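PDB 4NZS: beta-ketothiolase BktB from Ralstonia eutropha, which catalyses the condensation of acetyl-CoA with propionyl-CoA to beta-ketovaleryl-CoA, or of two acetyl-CoA molecules to acetoacetyl-CoA, supplying precursors for the PHBV copolymer. Local coordinates for residues D228-I231 with D232-T235. Sequence-based numbering, arbitrary orientation.
Sequences DATI and DDMT
Thr230 turns its side chain onto the two aspartates that follow Ile231: CB and OG1 face Asp233, the methyl faces Asp232. Thr230 CB lies against the side chain of Asp233, 3.5 Å from Asp233 CB and 3.4 Å from Asp233 OD2, the two side chains crossing at about a right angle. From CB, OG1 stands beside the backbone N (chi1 -58°), which leaves the methyl branch anti to N and running to Asp232, where Thr230 CG2 sits 3.2 Å from Asp232 OD1 in a contact without a hydrogen bond. Thr230 OG1 hydrogen-bonds back to Asp228 O at 2.8 Å, tilted 24° from the carbonyl plane, and this bond helps fix the rotation of the Thr230 side chain. Asp233 OD2 passes the same carbonyl oxygen, Asp228 O, at 3.5 Å, two acceptors that do not bond. Here Ile231 to Met234 form a beta turn in the long surface loop between strands 217-219 and 257-267 of the thiolase N-terminal domain, away from the active site. Ile231 O is less surely placed, so both bonds to it are tentative: one from Met234 N at 3.1 Å across the turn, and a weak one from Thr235 N. Asp232 is exposed, whereas Met234 is buried and packs on Ala185 of helix 178-197, with Ala229 and Ile231 meeting Leu186 of that helix.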
loop_
_atom_site.group_PDB
_atom_site.type_symbol
_atom_site.label_atom_id
_atom_site.label_comp_id
_atom_site.label_asym_id
_atom_site.label_seq_id
_atom_site.Cartn_x
_atom_site.Cartn_y
_atom_site.Cartn_z
ATOM N N ASP A 228 35.493 -0.026 -19.146
ATOM C CA ASP A 228 35.711 1.018 -20.145
ATOM C C ASP A 228 36.030 2.295 -19.408
ATOM O O ASP A 228 35.714 3.397 -19.872
ATOM C CB ASP A 228 34.444 1.264 -20.991
ATOM C CG ASP A 228 33.928 0.008 -21.701
ATOM O OD1 ASP A 228 34.524 -1.075 -21.496
ATOM O OD2 ASP A 228 32.921 0.104 -22.453
ATOM N N ALA A 229 36.668 2.140 -18.256
ATOM C CA ALA A 229 36.766 3.196 -17.268
ATOM C C ALA A 229 37.511 4.392 -17.858
ATOM O O ALA A 229 38.712 4.324 -18.052
ATOM C CB ALA A 229 37.474 2.665 -16.014
ATOM N N THR A 230 36.779 5.470 -18.144
ATOM C CA THR A 230 37.299 6.670 -18.801
ATOM C C THR A 230 37.242 7.801 -17.797
ATOM O O THR A 230 36.376 7.781 -16.939
ATOM C CB THR A 230 36.387 7.033 -19.981
ATOM O OG1 THR A 230 36.330 5.929 -20.896
ATOM C CG2 THR A 230 36.839 8.290 -20.694
ATOM N N ILE A 231 38.137 8.786 -17.879
ATOM C CA ILE A 231 38.082 9.926 -16.937
ATOM C C ILE A 231 36.916 10.821 -17.316
ATOM O O ILE A 231 36.177 11.294 -16.476
ATOM C CB ILE A 231 39.344 10.847 -16.890
ATOM C CG1 ILE A 231 40.633 10.135 -17.357
ATOM C CG2 ILE A 231 39.480 11.418 -15.479
ATOM C CD1 ILE A 231 41.951 10.740 -16.870
ATOM N N ASP A 232 36.769 11.036 -18.608
ATOM C CA ASP A 232 35.828 12.011 -19.135
ATOM C C ASP A 232 34.435 11.405 -19.169
ATOM O O ASP A 232 33.439 12.096 -19.410
ATOM C CB ASP A 232 36.310 12.466 -20.507
ATOM C CG ASP A 232 37.813 12.285 -20.656
ATOM O OD1 ASP A 232 38.257 11.112 -20.624
ATOM O OD2 ASP A 232 38.552 13.289 -20.747
ATOM N N ASP A 233 34.382 10.100 -18.921
ATOM C CA ASP A 233 33.135 9.403 -18.647
ATOM C C ASP A 233 32.485 10.044 -17.442
ATOM O O ASP A 233 31.307 10.402 -17.441
ATOM C CB ASP A 233 33.430 7.951 -18.253
ATOM C CG ASP A 233 32.744 6.966 -19.119
ATOM O OD1 ASP A 233 31.679 7.338 -19.652
ATOM O OD2 ASP A 233 33.270 5.824 -19.253
ATOM N N MET A 234 33.316 10.195 -16.423
ATOM C CA MET A 234 32.896 10.310 -15.057
ATOM C C MET A 234 33.266 11.663 -14.429
ATOM O O MET A 234 33.167 11.857 -13.217
ATOM C CB MET A 234 33.599 9.189 -14.331
ATOM C CG MET A 234 33.044 8.837 -12.983
ATOM S SD MET A 234 34.500 8.420 -12.054
ATOM C CE MET A 234 34.756 6.727 -12.567
ATOM N N THR A 235 33.724 12.584 -15.264
ATOM C CA THR A 235 33.684 13.994 -14.926
ATOM C C THR A 235 32.488 14.632 -15.623
ATOM O O THR A 235 32.143 15.768 -15.340
ATOM C CB THR A 235 34.978 14.763 -15.273
ATOM O OG1 THR A 235 34.631 16.084 -15.679
ATOM C CG2 THR A 235 35.818 14.117 -16.392
#